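Local coordinates for protein maleylacetoacetate isomerase (Anaeromyxobacter dehalogenans, PDB 4IGJ) that probably isomerises maleylacetoacetate with the help of glutathione, as a zeta-class member of the glutathione transferase superfamily, at residues W31-L45 and P222-P235. Numbering follows the deposited sequence.
Sequences WRSSSAWRVRLGLAL and PFQAAHPDRQPDAP. With SO4 (sulfate ion), chain C.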
loop_
_atom_site.group_PDB
_atom_site.type_symbol
_atom_site.label_atom_id
_atom_site.label_comp_id
_atom_site.label_asym_id
_atom_site.label_seq_id
_atom_site.Cartn_x
_atom_site.Cartn_y
_atom_site.Cartn_z
ATOM N N TRP A 31 19.129 -8.477 1.442
ATOM C CA TRP A 31 19.130 -8.661 2.896
ATOM C C TRP A 31 18.473 -7.492 3.623
ATOM O O TRP A 31 17.728 -7.691 4.588
ATOM C CB TRP A 31 20.561 -8.898 3.423
ATOM C CG TRP A 31 21.445 -7.690 3.296
ATOM C CD1 TRP A 31 22.023 -7.217 2.159
ATOM C CD2 TRP A 31 21.836 -6.800 4.350
ATOM N NE1 TRP A 31 22.758 -6.083 2.435
ATOM C CE2 TRP A 31 22.646 -5.798 3.770
ATOM C CE3 TRP A 31 21.578 -6.749 5.723
ATOM C CZ2 TRP A 31 23.209 -4.760 4.518
ATOM C CZ3 TRP A 31 22.140 -5.724 6.467
ATOM C CH2 TRP A 31 22.946 -4.739 5.861
ATOM N N ARG A 32 18.697 -6.280 3.130
ATOM C CA ARG A 32 18.239 -5.098 3.849
ATOM C C ARG A 32 16.932 -4.496 3.335
ATOM O O ARG A 32 16.458 -3.493 3.875
ATOM C CB ARG A 32 19.326 -4.031 3.858
ATOM C CG ARG A 32 19.348 -3.243 5.141
ATOM C CD ARG A 32 20.454 -2.219 5.119
ATOM N NE ARG A 32 20.950 -1.952 6.460
ATOM C CZ ARG A 32 22.011 -1.197 6.715
ATOM N NH1 ARG A 32 22.406 -1.001 7.966
ATOM N NH2 ARG A 32 22.673 -0.639 5.714
ATOM N N SER A 33 16.351 -5.098 2.305
ATOM C CA SER A 33 15.095 -4.589 1.734
ATOM C C SER A 33 13.922 -4.773 2.697
ATOM O O SER A 33 13.594 -5.902 3.069
ATOM C CB SER A 33 14.785 -5.326 0.427
ATOM O OG SER A 33 13.431 -5.138 0.039
ATOM N N SER A 34 13.279 -3.681 3.105
ATOM C CA SER A 34 12.165 -3.818 4.042
ATOM C C SER A 34 10.982 -4.513 3.378
ATOM O O SER A 34 10.280 -5.297 4.016
ATOM C CB SER A 34 11.757 -2.469 4.653
ATOM O OG SER A 34 11.078 -1.653 3.722
ATOM N N SER A 35 10.774 -4.251 2.093
ATOM C CA SER A 35 9.689 -4.910 1.387
ATOM C C SER A 35 9.906 -6.420 1.322
ATOM O O SER A 35 8.962 -7.197 1.534
ATOM C CB SER A 35 9.484 -4.315 -0.005
ATOM O OG SER A 35 8.344 -4.893 -0.624
ATOM N N ALA A 36 11.144 -6.842 1.067
ATOM C CA ALA A 36 11.451 -8.269 1.021
ATOM C C ALA A 36 11.336 -8.885 2.404
ATOM O O ALA A 36 10.876 -10.018 2.548
ATOM C CB ALA A 36 12.844 -8.515 0.447
ATOM N N TRP A 37 11.744 -8.136 3.423
ATOM C CA TRP A 37 11.660 -8.607 4.797
ATOM C C TRP A 37 10.210 -8.949 5.172
ATOM O O TRP A 37 9.968 -9.957 5.832
ATOM C CB TRP A 37 12.264 -7.535 5.713
ATOM C CG TRP A 37 12.429 -7.838 7.180
ATOM C CD1 TRP A 37 11.970 -8.918 7.891
ATOM C CD2 TRP A 37 13.109 -7.005 8.113
ATOM N NE1 TRP A 37 12.328 -8.792 9.212
ATOM C CE2 TRP A 37 13.032 -7.623 9.371
ATOM C CE3 TRP A 37 13.780 -5.785 7.997
ATOM C CZ2 TRP A 37 13.605 -7.057 10.515
ATOM C CZ3 TRP A 37 14.335 -5.226 9.116
ATOM C CH2 TRP A 37 14.255 -5.857 10.363
ATOM N N ARG A 38 9.249 -8.122 4.749
ATOM C CA ARG A 38 7.837 -8.402 5.018
ATOM C C ARG A 38 7.460 -9.776 4.504
ATOM O O ARG A 38 6.762 -10.534 5.190
ATOM C CB ARG A 38 6.924 -7.374 4.350
ATOM C CG ARG A 38 7.204 -5.923 4.738
ATOM C CD ARG A 38 6.675 -5.026 3.649
ATOM N NE ARG A 38 6.910 -3.610 3.895
ATOM C CZ ARG A 38 6.642 -2.662 3.003
ATOM N NH1 ARG A 38 6.158 -2.986 1.811
ATOM N NH2 ARG A 38 6.884 -1.383 3.295
ATOM N N VAL A 39 7.914 -10.094 3.295
ATOM C CA VAL A 39 7.606 -11.383 2.693
ATOM C C VAL A 39 8.327 -12.527 3.413
ATOM O O VAL A 39 7.726 -13.578 3.666
ATOM C CB VAL A 39 7.850 -11.375 1.175
ATOM C CG1 VAL A 39 7.547 -12.741 0.570
ATOM C CG2 VAL A 39 6.965 -10.303 0.526
ATOM N N ARG A 40 9.582 -12.306 3.793
ATOM C CA ARG A 40 10.315 -13.294 4.583
ATOM C C ARG A 40 9.580 -13.603 5.884
ATOM O O ARG A 40 9.548 -14.750 6.326
ATOM C CB ARG A 40 11.738 -12.812 4.883
ATOM C CG ARG A 40 12.579 -12.621 3.645
ATOM C CD ARG A 40 14.068 -12.572 3.981
ATOM N NE ARG A 40 14.423 -11.487 4.898
ATOM C CZ ARG A 40 14.960 -10.325 4.530
ATOM N NH1 ARG A 40 15.197 -10.055 3.247
ATOM N NH2 ARG A 40 15.254 -9.424 5.459
ATOM N N LEU A 41 8.986 -12.583 6.496
ATOM C CA LEU A 41 8.201 -12.785 7.706
ATOM C C LEU A 41 6.945 -13.613 7.447
ATOM O O LEU A 41 6.634 -14.525 8.213
ATOM C CB LEU A 41 7.853 -11.445 8.352
ATOM C CG LEU A 41 9.042 -10.831 9.091
ATOM C CD1 LEU A 41 8.704 -9.402 9.476
ATOM C CD2 LEU A 41 9.363 -11.662 10.320
ATOM N N GLY A 42 6.238 -13.323 6.357
ATOM C CA GLY A 42 5.057 -14.097 6.023
ATOM C C GLY A 42 5.408 -15.558 5.808
ATOM O O GLY A 42 4.699 -16.439 6.289
ATOM N N LEU A 43 6.501 -15.809 5.088
ATOM C CA LEU A 43 6.949 -17.177 4.821
ATOM C C LEU A 43 7.334 -17.898 6.115
ATOM O O LEU A 43 6.937 -19.052 6.345
ATOM C CB LEU A 43 8.121 -17.153 3.849
ATOM C CG LEU A 43 7.740 -16.675 2.450
ATOM C CD1 LEU A 43 8.974 -16.220 1.671
ATOM C CD2 LEU A 43 6.981 -17.759 1.687
ATOM N N ALA A 44 8.090 -17.215 6.967
ATOM C CA ALA A 44 8.569 -17.804 8.218
ATOM C C ALA A 44 7.415 -18.105 9.172
ATOM O O ALA A 44 7.377 -19.172 9.796
ATOM C CB ALA A 44 9.582 -16.886 8.883
ATOM N N LEU A 45 6.465 -17.177 9.270
ATOM C CA LEU A 45 5.322 -17.349 10.165
ATOM C C LEU A 45 4.415 -18.490 9.708
ATOM O O LEU A 45 3.744 -19.118 10.534
ATOM C CB LEU A 45 4.533 -16.040 10.292
ATOM C CG LEU A 45 5.236 -14.961 11.126
ATOM C CD1 LEU A 45 4.616 -13.569 10.904
ATOM C CD2 LEU A 45 5.270 -15.315 12.613
ATOM N N PRO A 222 10.460 -17.192 14.106
ATOM C CA PRO A 222 10.249 -16.755 12.719
ATOM C C PRO A 222 10.737 -15.327 12.450
ATOM O O PRO A 222 11.229 -15.065 11.352
ATOM C CB PRO A 222 8.728 -16.827 12.553
ATOM C CG PRO A 222 8.275 -17.800 13.567
ATOM C CD PRO A 222 9.203 -17.640 14.735
ATOM N N PHE A 223 10.602 -14.427 13.422
ATOM C CA PHE A 223 11.142 -13.080 13.256
ATOM C C PHE A 223 12.667 -13.085 13.230
ATOM O O PHE A 223 13.284 -12.399 12.406
ATOM C CB PHE A 223 10.599 -12.132 14.332
ATOM C CG PHE A 223 9.190 -11.661 14.069
ATOM C CD1 PHE A 223 8.962 -10.431 13.477
ATOM C CD2 PHE A 223 8.098 -12.454 14.396
ATOM C CE1 PHE A 223 7.670 -9.989 13.211
ATOM C CE2 PHE A 223 6.804 -12.024 14.137
ATOM C CZ PHE A 223 6.591 -10.789 13.541
ATOM N N GLN A 224 13.276 -13.854 14.127
ATOM C CA GLN A 224 14.731 -13.981 14.120
ATOM C C GLN A 224 15.247 -14.512 12.777
ATOM O O GLN A 224 16.234 -14.005 12.242
ATOM C CB GLN A 224 15.207 -14.828 15.309
ATOM C CG GLN A 224 14.984 -14.130 16.649
ATOM C CD GLN A 224 15.297 -15.000 17.851
ATOM O OE1 GLN A 224 16.157 -15.878 17.794
ATOM N NE2 GLN A 224 14.599 -14.752 18.955
ATOM N N ALA A 225 14.548 -15.489 12.206
ATOM C CA ALA A 225 14.935 -16.073 10.931
ATOM C C ALA A 225 14.875 -15.081 9.767
ATOM O O ALA A 225 15.646 -15.188 8.814
ATOM C CB ALA A 225 14.082 -17.306 10.625
ATOM N N ALA A 226 13.947 -14.127 9.833
ATOM C CA ALA A 226 13.687 -13.247 8.693
ATOM C C ALA A 226 14.485 -11.939 8.729
ATOM O O ALA A 226 14.491 -11.181 7.757
ATOM C CB ALA A 226 12.186 -12.945 8.602
ATOM N N HIS A 227 15.134 -11.683 9.859
ATOM C CA HIS A 227 15.912 -10.468 10.068
ATOM C C HIS A 227 17.035 -10.336 9.043
ATOM O O HIS A 227 17.647 -11.331 8.655
ATOM C CB HIS A 227 16.504 -10.490 11.470
ATOM C CG HIS A 227 17.046 -9.172 11.916
ATOM N ND1 HIS A 227 18.288 -8.710 11.536
ATOM C CD2 HIS A 227 16.512 -8.222 12.719
ATOM C CE1 HIS A 227 18.495 -7.525 12.088
ATOM N NE2 HIS A 227 17.432 -7.204 12.803
ATOM N N PRO A 228 17.322 -9.103 8.605
ATOM C CA PRO A 228 18.402 -8.882 7.636
ATOM C C PRO A 228 19.706 -9.565 8.022
ATOM O O PRO A 228 20.371 -10.108 7.139
ATOM C CB PRO A 228 18.578 -7.360 7.659
ATOM C CG PRO A 228 17.178 -6.860 7.935
ATOM C CD PRO A 228 16.575 -7.863 8.893
ATOM N N ASP A 229 20.055 -9.567 9.304
ATOM C CA ASP A 229 21.367 -10.072 9.703
ATOM C C ASP A 229 21.530 -11.568 9.473
ATOM O O ASP A 229 22.655 -12.073 9.434
ATOM C CB ASP A 229 21.637 -9.758 11.172
ATOM C CG ASP A 229 21.799 -8.285 11.434
ATOM O OD1 ASP A 229 21.940 -7.514 10.465
ATOM O OD2 ASP A 229 21.769 -7.900 12.623
ATOM N N ARG A 230 20.422 -12.288 9.348
ATOM C CA ARG A 230 20.488 -13.735 9.158
ATOM C C ARG A 230 20.371 -14.154 7.697
ATOM O O ARG A 230 20.348 -15.343 7.392
ATOM C CB ARG A 230 19.393 -14.430 9.967
ATOM C CG ARG A 230 19.456 -14.141 11.447
ATOM C CD ARG A 230 20.640 -14.806 12.133
ATOM N NE ARG A 230 20.482 -16.253 12.283
ATOM C CZ ARG A 230 19.612 -16.843 13.103
ATOM N NH1 ARG A 230 18.782 -16.120 13.845
ATOM N NH2 ARG A 230 19.561 -18.165 13.168
ATOM N N GLN A 231 20.302 -13.195 6.779
ATOM C CA GLN A 231 20.092 -13.544 5.377
ATOM C C GLN A 231 21.412 -13.935 4.715
ATOM O O GLN A 231 22.469 -13.456 5.127
ATOM C CB GLN A 231 19.427 -12.389 4.620
ATOM C CG GLN A 231 18.060 -11.991 5.184
ATOM C CD GLN A 231 17.221 -13.194 5.548
ATOM O OE1 GLN A 231 16.910 -14.030 4.702
ATOM N NE2 GLN A 231 16.858 -13.293 6.816
ATOM N N PRO A 232 21.357 -14.804 3.690
ATOM C CA PRO A 232 22.591 -15.269 3.035
ATOM C C PRO A 232 23.489 -14.152 2.509
ATOM O O PRO A 232 24.716 -14.318 2.525
ATOM C CB PRO A 232 22.072 -16.117 1.867
ATOM C CG PRO A 232 20.758 -16.631 2.334
ATOM C CD PRO A 232 20.168 -15.529 3.197
ATOM N N ASP A 233 22.908 -13.044 2.060
ATOM C CA ASP A 233 23.692 -11.966 1.463
ATOM C C ASP A 233 24.051 -10.844 2.442
ATOM O O ASP A 233 24.564 -9.812 2.025
ATOM C CB ASP A 233 22.989 -11.395 0.221
ATOM C CG ASP A 233 21.597 -10.834 0.526
ATOM O OD1 ASP A 233 20.855 -11.439 1.332
ATOM O OD2 ASP A 233 21.231 -9.794 -0.057
ATOM N N ALA A 234 23.788 -11.030 3.733
ATOM C CA ALA A 234 24.119 -9.991 4.701
ATOM C C ALA A 234 25.636 -9.820 4.857
ATOM O O ALA A 234 26.357 -10.786 5.117
ATOM C CB ALA A 234 23.482 -10.279 6.056
ATOM N N PRO A 235 26.118 -8.581 4.708
ATOM C CA PRO A 235 27.525 -8.293 4.972
ATOM C C PRO A 235 27.770 -8.170 6.467
ATOM O O PRO A 235 26.825 -7.968 7.227
ATOM C CB PRO A 235 27.749 -6.932 4.293
ATOM C CG PRO A 235 26.450 -6.529 3.677
ATOM C CD PRO A 235 25.384 -7.384 4.282
HETATM S S SO4 C . 13.885 0.206 2.178
HETATM O O1 SO4 C . 14.743 1.094 2.941
HETATM O O2 SO4 C . 12.499 0.423 2.580
HETATM O O3 SO4 C . 14.291 -1.162 2.451
HETATM O O4 SO4 C . 14.053 0.473 0.760
HETATM O O HOH W 1 12.314 -9.959 11.837
#
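R40, on helix 34-45, meets A226, just ahead of the 3-10 segment 228-230, a compact case of an arginine joining two chain segments by binding backbone carbonyls of both. Its CB rests 3.7 Å from A226 CB. CD then passes 3.3 Å from Q231 OE1, and a bend at chi3 (-60°) turns the guanidinium side-on to A226 O. NE and NH2 both donate to A226 O, at 2.9 and 3.0 Å, and the oxygen lies almost in the guanidinium plane. NH2 also bonds W31 O, tilted 29° out of that plane, while NH1 turns to S29 OG and Y30 O. The Q231 amide stacks on one guanidinium face, its plane only 11° away, and its NE2 is held by A225 O and H227 O; W37 CA covers the opposite face. An alanine in place of R40 would probably leave A226 O without these two donors and the Q231 amide without its stacking partner.

Around this arginine the packing is largely apolar. P228 CD sits over the six-membered ring of W37, 3.2 Å from its centroid, and L41 CD2 lies over the face of F223. A polar link is added where W31 N donates to D233 OD2.

The contact thus joins the thioredoxin-like N-terminal domain to the helical C-terminal domain: R40 and V39 touch strand 24-29, whereas W37 and L45 touch helix 185-199, as does F223 from the other segment.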